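Local atomic coordinates of penicillin-binding protein activator LpoA (Escherichia coli, PDB entry 6DR3), a protein that activates the peptidoglycan synthase PBP1a from the outer membrane, stimulating its transpeptidase activity. Residues T148-A160 / W175-N187. Numbering follows the deposited sequence.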
ATOM      1  N   THR A 148       0.791  -8.216   6.375  1.00 23.88           N
ATOM      2  CA  THR A 148       2.147  -8.735   6.504  1.00 24.34           C
ATOM      3  C   THR A 148       2.153 -10.040   7.289  1.00 28.66           C
ATOM      4  O   THR A 148       2.860 -10.988   6.927  1.00 27.71           O
ATOM      5  CB  THR A 148       3.050  -7.702   7.184  1.00 21.38           C
ATOM      6  OG1 THR A 148       2.983  -6.456   6.477  1.00 21.35           O
ATOM      7  CG2 THR A 148       4.497  -8.183   7.210  1.00 23.88           C
ATOM      8  N   TRP A 149       1.363 -10.114   8.362  1.00 30.01           N
ATOM      9  CA  TRP A 149       1.358 -11.328   9.170  1.00 25.03           C
ATOM     10  C   TRP A 149       0.717 -12.493   8.425  1.00 21.87           C
ATOM     11  O   TRP A 149       1.217 -13.621   8.490  1.00 23.73           O
ATOM     12  CB  TRP A 149       0.638 -11.101  10.496  1.00 22.75           C
ATOM     13  CG  TRP A 149       0.680 -12.337  11.324  1.00 23.88           C
ATOM     14  CD1 TRP A 149      -0.374 -13.117  11.702  1.00 24.12           C
ATOM     15  CD2 TRP A 149       1.855 -12.973  11.839  1.00 25.20           C
ATOM     16  NE1 TRP A 149       0.072 -14.190  12.437  1.00 21.87           N
ATOM     17  CE2 TRP A 149       1.437 -14.123  12.535  1.00 23.95           C
ATOM     18  CE3 TRP A 149       3.221 -12.673  11.787  1.00 23.90           C
ATOM     19  CZ2 TRP A 149       2.336 -14.972  13.174  1.00 27.51           C
ATOM     20  CZ3 TRP A 149       4.110 -13.517  12.424  1.00 26.49           C
ATOM     21  CH2 TRP A 149       3.665 -14.653  13.109  1.00 28.03           C
ATOM     22  N   GLN A 150      -0.392 -12.253   7.720  1.00 22.86           N
ATOM     23  CA  GLN A 150      -1.015 -13.345   6.979  1.00 24.28           C
ATOM     24  C   GLN A 150      -0.045 -13.932   5.963  1.00 26.84           C
ATOM     25  O   GLN A 150       0.026 -15.156   5.798  1.00 28.04           O
ATOM     26  CB  GLN A 150      -2.294 -12.878   6.281  1.00 22.86           C
ATOM     27  CG  GLN A 150      -2.895 -13.963   5.379  1.00 28.12           C
ATOM     28  CD  GLN A 150      -4.285 -13.635   4.872  1.00 34.93           C
ATOM     29  OE1 GLN A 150      -4.524 -13.598   3.663  1.00 38.79           O
ATOM     30  NE2 GLN A 150      -5.217 -13.419   5.791  1.00 37.43           N
ATOM     31  N   ALA A 151       0.712 -13.076   5.271  1.00 25.99           N
ATOM     32  CA  ALA A 151       1.691 -13.571   4.310  1.00 24.75           C
ATOM     33  C   ALA A 151       2.750 -14.421   4.998  1.00 23.42           C
ATOM     34  O   ALA A 151       3.159 -15.464   4.474  1.00 25.29           O
ATOM     35  CB  ALA A 151       2.337 -12.401   3.569  1.00 24.10           C
ATOM     36  N   LEU A 152       3.202 -13.994   6.177  1.00 20.72           N
ATOM     37  CA  LEU A 152       4.205 -14.757   6.912  1.00 19.84           C
ATOM     38  C   LEU A 152       3.644 -16.093   7.389  1.00 24.07           C
ATOM     39  O   LEU A 152       4.267 -17.143   7.197  1.00 26.28           O
ATOM     40  CB  LEU A 152       4.717 -13.933   8.093  1.00 26.13           C
ATOM     41  CG  LEU A 152       5.514 -12.691   7.695  1.00 27.55           C
ATOM     42  CD1 LEU A 152       5.596 -11.708   8.853  1.00 25.79           C
ATOM     43  CD2 LEU A 152       6.910 -13.087   7.227  1.00 25.79           C
ATOM     44  N   SER A 153       2.462 -16.074   8.009  1.00 25.83           N
ATOM     45  CA  SER A 153       1.892 -17.291   8.576  1.00 26.08           C
ATOM     46  C   SER A 153       1.330 -18.231   7.519  1.00 26.44           C
ATOM     47  O   SER A 153       1.028 -19.385   7.841  1.00 26.54           O
ATOM     48  CB  SER A 153       0.797 -16.937   9.584  1.00 31.56           C
ATOM     49  OG  SER A 153      -0.223 -16.158   8.983  1.00 31.66           O
ATOM     50  N   SER A 154       1.175 -17.770   6.279  1.00 24.32           N
ATOM     51  CA  SER A 154       0.751 -18.637   5.188  1.00 31.22           C
ATOM     52  C   SER A 154       1.894 -19.457   4.611  1.00 32.75           C
ATOM     53  O   SER A 154       1.639 -20.380   3.831  1.00 32.39           O
ATOM     54  CB  SER A 154       0.111 -17.807   4.073  1.00 32.58           C
ATOM     55  OG  SER A 154      -1.172 -17.342   4.456  1.00 36.34           O
ATOM     56  N   MET A 155       3.137 -19.148   4.968  1.00 37.28           N
ATOM     57  CA  MET A 155       4.272 -19.916   4.487  1.00 41.95           C
ATOM     58  C   MET A 155       4.499 -21.142   5.361  1.00 43.44           C
ATOM     59  O   MET A 155       4.047 -21.220   6.507  1.00 41.23           O
ATOM     60  CB  MET A 155       5.542 -19.066   4.479  1.00 46.60           C
ATOM     61  CG  MET A 155       5.496 -17.855   3.573  1.00 47.56           C
ATOM     62  SD  MET A 155       7.092 -17.021   3.550  1.00 45.11           S
ATOM     63  CE  MET A 155       6.740 -15.620   2.494  1.00 48.71           C
ATOM     64  N   THR A 156       5.218 -22.107   4.802  1.00 49.25           N
ATOM     65  CA  THR A 156       5.695 -23.257   5.549  1.00 56.17           C
ATOM     66  C   THR A 156       7.120 -22.997   6.024  1.00 53.28           C
ATOM     67  O   THR A 156       7.808 -22.098   5.532  1.00 47.17           O
ATOM     68  CB  THR A 156       5.650 -24.527   4.693  1.00 65.62           C
ATOM     69  OG1 THR A 156       6.585 -24.414   3.613  1.00 67.85           O
ATOM     70  CG2 THR A 156       4.249 -24.743   4.128  1.00 68.73           C
ATOM     71  N   GLN A 157       7.554 -23.792   7.003  1.00 60.87           N
ATOM     72  CA  GLN A 157       8.920 -23.670   7.502  1.00 65.87           C
ATOM     73  C   GLN A 157       9.931 -23.807   6.369  1.00 63.48           C
ATOM     74  O   GLN A 157      10.923 -23.071   6.318  1.00 56.88           O
ATOM     75  CB  GLN A 157       9.178 -24.724   8.581  1.00 75.83           C
ATOM     76  CG  GLN A 157       8.233 -24.640   9.772  1.00 80.51           C
ATOM     77  CD  GLN A 157       8.437 -25.774  10.761  1.00 86.11           C
ATOM     78  OE1 GLN A 157       9.316 -26.618  10.584  1.00 92.32           O
ATOM     79  NE2 GLN A 157       7.618 -25.801  11.807  1.00 83.46           N
ATOM     80  N   GLU A 158       9.690 -24.741   5.446  1.00 69.47           N
ATOM     81  CA  GLU A 158      10.603 -24.933   4.323  1.00 70.96           C
ATOM     82  C   GLU A 158      10.608 -23.715   3.407  1.00 65.36           C
ATOM     83  O   GLU A 158      11.673 -23.213   3.028  1.00 65.46           O
ATOM     84  CB  GLU A 158      10.217 -26.188   3.541  1.00 78.23           C
ATOM     85  CG  GLU A 158      10.426 -27.488   4.301  1.00 85.16           C
ATOM     86  CD  GLU A 158      10.117 -28.710   3.457  1.00 95.58           C
ATOM     87  OE1 GLU A 158       9.725 -28.540   2.283  1.00 97.76           O
ATOM     88  OE2 GLU A 158      10.266 -29.840   3.966  1.00100.17           O
ATOM     89  N   GLN A 159       9.422 -23.229   3.034  1.00 59.08           N
ATOM     90  CA  GLN A 159       9.339 -22.072   2.149  1.00 60.33           C
ATOM     91  C   GLN A 159      10.052 -20.866   2.749  1.00 52.93           C
ATOM     92  O   GLN A 159      10.727 -20.114   2.035  1.00 47.98           O
ATOM     93  CB  GLN A 159       7.874 -21.739   1.864  1.00 63.70           C
ATOM     94  CG  GLN A 159       7.130 -22.829   1.106  1.00 69.88           C
ATOM     95  CD  GLN A 159       5.624 -22.704   1.225  1.00 74.28           C
ATOM     96  OE1 GLN A 159       5.111 -21.742   1.798  1.00 71.50           O
ATOM     97  NE2 GLN A 159       4.905 -23.683   0.686  1.00 81.95           N
ATOM     98  N   ALA A 160       9.918 -20.667   4.063  1.00 45.08           N
ATOM     99  CA  ALA A 160      10.554 -19.524   4.708  1.00 39.37           C
ATOM    100  C   ALA A 160      12.064 -19.702   4.809  1.00 38.32           C
ATOM    101  O   ALA A 160      12.805 -18.714   4.776  1.00 39.22           O
ATOM    102  CB  ALA A 160       9.951 -19.301   6.093  1.00 36.66           C
ATOM    103  N   TRP A 175      10.522  -9.342  11.101  1.00 17.90           N
ATOM    104  CA  TRP A 175       9.295 -10.055  10.766  1.00 18.96           C
ATOM    105  C   TRP A 175       9.549 -11.549  10.629  1.00 18.58           C
ATOM    106  O   TRP A 175       8.762 -12.368  11.116  1.00 24.50           O
ATOM    107  CB  TRP A 175       8.696  -9.502   9.473  1.00 16.66           C
ATOM    108  CG  TRP A 175       7.860  -8.272   9.658  1.00 17.86           C
ATOM    109  CD1 TRP A 175       8.097  -7.032   9.135  1.00 15.14           C
ATOM    110  CD2 TRP A 175       6.649  -8.163  10.414  1.00 21.41           C
ATOM    111  NE1 TRP A 175       7.107  -6.160   9.518  1.00 21.27           N
ATOM    112  CE2 TRP A 175       6.206  -6.829  10.304  1.00 24.29           C
ATOM    113  CE3 TRP A 175       5.895  -9.062  11.172  1.00 26.74           C
ATOM    114  CZ2 TRP A 175       5.045  -6.373  10.924  1.00 23.62           C
ATOM    115  CZ3 TRP A 175       4.742  -8.608  11.787  1.00 27.62           C
ATOM    116  CH2 TRP A 175       4.329  -7.278  11.659  1.00 26.73           C
ATOM    117  N   LEU A 176      10.645 -11.924   9.963  1.00 22.26           N
ATOM    118  CA  LEU A 176      10.966 -13.337   9.809  1.00 24.81           C
ATOM    119  C   LEU A 176      11.312 -13.980  11.144  1.00 22.37           C
ATOM    120  O   LEU A 176      11.084 -15.180  11.327  1.00 22.04           O
ATOM    121  CB  LEU A 176      12.119 -13.506   8.820  1.00 28.03           C
ATOM    122  CG  LEU A 176      11.822 -13.063   7.384  1.00 29.55           C
ATOM    123  CD1 LEU A 176      13.079 -13.134   6.536  1.00 28.65           C
ATOM    124  CD2 LEU A 176      10.713 -13.905   6.766  1.00 31.44           C
ATOM    125  N   ASP A 177      11.856 -13.208  12.087  1.00 21.61           N
ATOM    126  CA  ASP A 177      12.106 -13.750  13.416  1.00 23.23           C
ATOM    127  C   ASP A 177      10.798 -14.062  14.133  1.00 21.95           C
ATOM    128  O   ASP A 177      10.669 -15.112  14.771  1.00 21.20           O
ATOM    129  CB  ASP A 177      12.947 -12.773  14.235  1.00 28.67           C
ATOM    130  CG  ASP A 177      13.466 -13.391  15.516  1.00 29.41           C
ATOM    131  OD1 ASP A 177      14.519 -14.059  15.468  1.00 35.35           O
ATOM    132  OD2 ASP A 177      12.813 -13.224  16.565  1.00 30.38           O
ATOM    133  N   LEU A 178       9.812 -13.166  14.038  1.00 19.00           N
ATOM    134  CA  LEU A 178       8.517 -13.435  14.653  1.00 22.38           C
ATOM    135  C   LEU A 178       7.838 -14.624  13.990  1.00 21.16           C
ATOM    136  O   LEU A 178       7.170 -15.422  14.659  1.00 23.57           O
ATOM    137  CB  LEU A 178       7.626 -12.196  14.573  1.00 19.95           C
ATOM    138  CG  LEU A 178       6.249 -12.297  15.237  1.00 24.21           C
ATOM    139  CD1 LEU A 178       6.374 -12.588  16.727  1.00 23.41           C
ATOM    140  CD2 LEU A 178       5.453 -11.021  15.011  1.00 22.74           C
ATOM    141  N   GLN A 179       7.989 -14.750  12.670  1.00 23.55           N
ATOM    142  CA  GLN A 179       7.498 -15.932  11.968  1.00 29.30           C
ATOM    143  C   GLN A 179       8.034 -17.206  12.612  1.00 26.39           C
ATOM    144  O   GLN A 179       7.284 -18.156  12.859  1.00 28.95           O
ATOM    145  CB  GLN A 179       7.901 -15.857  10.495  1.00 33.20           C
ATOM    146  CG  GLN A 179       7.298 -16.938   9.614  1.00 34.09           C
ATOM    147  CD  GLN A 179       7.855 -16.904   8.202  1.00 34.20           C
ATOM    148  OE1 GLN A 179       9.063 -16.772   8.002  1.00 34.10           O
ATOM    149  NE2 GLN A 179       6.975 -17.008   7.214  1.00 29.93           N
ATOM    150  N   ARG A 180       9.341 -17.238  12.892  1.00 27.03           N
ATOM    151  CA  ARG A 180       9.936 -18.415  13.519  1.00 32.12           C
ATOM    152  C   ARG A 180       9.386 -18.631  14.923  1.00 26.90           C
ATOM    153  O   ARG A 180       9.119 -19.770  15.324  1.00 27.49           O
ATOM    154  CB  ARG A 180      11.458 -18.277  13.560  1.00 42.63           C
ATOM    155  CG  ARG A 180      12.153 -18.673  12.269  1.00 57.86           C
ATOM    156  CD  ARG A 180      13.145 -19.803  12.504  1.00 72.35           C
ATOM    157  NE  ARG A 180      12.503 -20.993  13.058  1.00 85.74           N
ATOM    158  CZ  ARG A 180      13.155 -22.086  13.447  1.00 97.18           C
ATOM    159  NH1 ARG A 180      14.476 -22.149  13.347  1.00101.05           N
ATOM    160  NH2 ARG A 180      12.484 -23.118  13.940  1.00100.61           N
ATOM    161  N   VAL A 181       9.225 -17.553  15.693  1.00 23.92           N
ATOM    162  CA  VAL A 181       8.576 -17.666  16.995  1.00 26.72           C
ATOM    163  C   VAL A 181       7.227 -18.350  16.844  1.00 29.47           C
ATOM    164  O   VAL A 181       6.831 -19.178  17.676  1.00 22.30           O
ATOM    165  CB  VAL A 181       8.439 -16.275  17.647  1.00 30.79           C
ATOM    166  CG1 VAL A 181       7.603 -16.345  18.923  1.00 29.74           C
ATOM    167  CG2 VAL A 181       9.814 -15.694  17.946  1.00 32.67           C
ATOM    168  N   TRP A 182       6.503 -18.023  15.769  1.00 29.99           N
ATOM    169  CA  TRP A 182       5.203 -18.641  15.537  1.00 29.06           C
ATOM    170  C   TRP A 182       5.348 -20.114  15.173  1.00 28.91           C
ATOM    171  O   TRP A 182       4.608 -20.961  15.687  1.00 29.25           O
ATOM    172  CB  TRP A 182       4.449 -17.887  14.443  1.00 29.19           C
ATOM    173  CG  TRP A 182       3.089 -18.446  14.183  1.00 35.17           C
ATOM    174  CD1 TRP A 182       2.010 -18.399  15.019  1.00 41.60           C
ATOM    175  CD2 TRP A 182       2.656 -19.136  13.007  1.00 35.44           C
ATOM    176  NE1 TRP A 182       0.932 -19.020  14.435  1.00 42.25           N
ATOM    177  CE2 TRP A 182       1.303 -19.480  13.198  1.00 42.03           C
ATOM    178  CE3 TRP A 182       3.282 -19.495  11.810  1.00 35.45           C
ATOM    179  CZ2 TRP A 182       0.565 -20.169  12.238  1.00 43.63           C
ATOM    180  CZ3 TRP A 182       2.546 -20.179  10.856  1.00 42.64           C
ATOM    181  CH2 TRP A 182       1.203 -20.508  11.076  1.00 43.32           C
ATOM    182  N   PHE A 183       6.295 -20.442  14.289  1.00 30.48           N
ATOM    183  CA  PHE A 183       6.528 -21.842  13.942  1.00 31.40           C
ATOM    184  C   PHE A 183       6.835 -22.675  15.181  1.00 32.56           C
ATOM    185  O   PHE A 183       6.418 -23.835  15.279  1.00 32.58           O
ATOM    186  CB  PHE A 183       7.682 -21.959  12.941  1.00 39.49           C
ATOM    187  CG  PHE A 183       7.366 -21.448  11.556  1.00 45.67           C
ATOM    188  CD1 PHE A 183       6.074 -21.479  11.049  1.00 50.86           C
ATOM    189  CD2 PHE A 183       8.379 -20.948  10.752  1.00 42.25           C
ATOM    190  CE1 PHE A 183       5.801 -21.014   9.774  1.00 51.49           C
ATOM    191  CE2 PHE A 183       8.111 -20.481   9.479  1.00 46.58           C
ATOM    192  CZ  PHE A 183       6.822 -20.515   8.990  1.00 51.93           C
ATOM    193  N   ASP A 184       7.561 -22.103  16.141  1.00 31.54           N
ATOM    194  CA  ASP A 184       8.117 -22.875  17.244  1.00 34.13           C
ATOM    195  C   ASP A 184       7.189 -22.998  18.446  1.00 31.74           C
ATOM    196  O   ASP A 184       7.345 -23.942  19.228  1.00 33.94           O
ATOM    197  CB  ASP A 184       9.442 -22.252  17.698  1.00 35.18           C
ATOM    198  CG  ASP A 184      10.539 -22.396  16.658  1.00 39.94           C
ATOM    199  OD1 ASP A 184      10.287 -23.024  15.608  1.00 43.81           O
ATOM    200  OD2 ASP A 184      11.653 -21.881  16.893  1.00 39.82           O
ATOM    201  N   ASN A 185       6.234 -22.083  18.620  1.00 31.39           N
ATOM    202  CA  ASN A 185       5.407 -22.061  19.819  1.00 36.55           C
ATOM    203  C   ASN A 185       3.913 -22.116  19.535  1.00 42.50           C
ATOM    204  O   ASN A 185       3.120 -22.034  20.480  1.00 41.24           O
ATOM    205  CB  ASN A 185       5.713 -20.805  20.650  1.00 34.89           C
ATOM    206  CG  ASN A 185       7.157 -20.749  21.110  1.00 36.97           C
ATOM    207  OD1 ASN A 185       7.511 -21.305  22.149  1.00 37.87           O
ATOM    208  ND2 ASN A 185       8.000 -20.073  20.338  1.00 38.56           N
ATOM    209  N   ARG A 186       3.501 -22.242  18.272  1.00 52.54           N
ATOM    210  CA  ARG A 186       2.080 -22.186  17.943  1.00 61.71           C
ATOM    211  C   ARG A 186       1.260 -23.266  18.641  1.00 66.57           C
ATOM    212  O   ARG A 186       0.026 -23.198  18.600  1.00 72.72           O
ATOM    213  CB  ARG A 186       1.883 -22.283  16.425  1.00 61.57           C
ATOM    214  CG  ARG A 186       2.604 -23.439  15.748  1.00 64.01           C
ATOM    215  CD  ARG A 186       2.440 -23.368  14.241  1.00 60.14           C
ATOM    216  NE  ARG A 186       3.370 -24.255  13.550  1.00 58.18           N
ATOM    217  CZ  ARG A 186       3.518 -24.304  12.230  1.00 49.43           C
ATOM    218  NH1 ARG A 186       2.798 -23.512  11.446  1.00 44.35           N
ATOM    219  NH2 ARG A 186       4.391 -25.144  11.691  1.00 48.06           N
ATOM    220  N   ASN A 187       1.898 -24.246  19.279  1.00 57.23           N
ATOM    221  CA  ASN A 187       1.186 -25.286  20.010  1.00 57.56           C
ATOM    222  C   ASN A 187       1.122 -25.023  21.510  1.00 57.60           C
ATOM    223  O   ASN A 187       0.613 -25.870  22.252  1.00 66.70           O
ATOM    224  CB  ASN A 187       1.843 -26.647  19.758  1.00 67.30           C
ATOM    225  CG  ASN A 187       0.867 -27.800  19.904  1.00 81.65           C
ATOM    226  OD1 ASN A 187       0.090 -28.086  18.996  1.00 81.45           O
ATOM    227  ND2 ASN A 187       0.905 -28.472  21.049  1.00 88.51           N
TER
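Thr148 sets its methyl CG2 over one face of the Trp175 indole, 3.8 Å from CE2, while its hydroxyl bonds back to Asn144 O. With CG anti to the backbone N (chi1 -178°), Trp149 carries its six-membered ring across to helix 170-185: CZ3 lies 3.7 Å from Leu178 CG, and the CZ2-CH2 edge meets the face of Trp182 in a T-shaped pair, planes 81° apart. Leu216 of helix 214-217 touches both Trp149 and Leu178. Leu152 splits its branches, CD1 packing 3.5 Å from Trp175 CE3 and CD2 meeting Leu176 CD2. Segments 148-153 and 175-185 of helices 138-153 and 170-185 cross at -54°, their axes 10.1 Å apart at closest approach, within the all-helical, TPR-like amino-terminal domain of LpoA. Leu152 O is gripped twice: Gln179 NE2 donates at 2.7 Å, and Met155 N comes from the opposite face of the carbonyl plane. Ser153 CB rests over the six-membered ring of Trp182, whose other face carries Arg186 CD. Met155 SD takes a weak, long bond from Gln179 NE2. Thr156 caps helix 157-161 in a capping box with Gln159. Gln157, poorly ordered, lays its CG over one face of the Phe183 ring, 3.8 Å from Phe183 CG, and Ala160 CB reaches that ring's edge while lying 3.3 Å from Gln179 OE1.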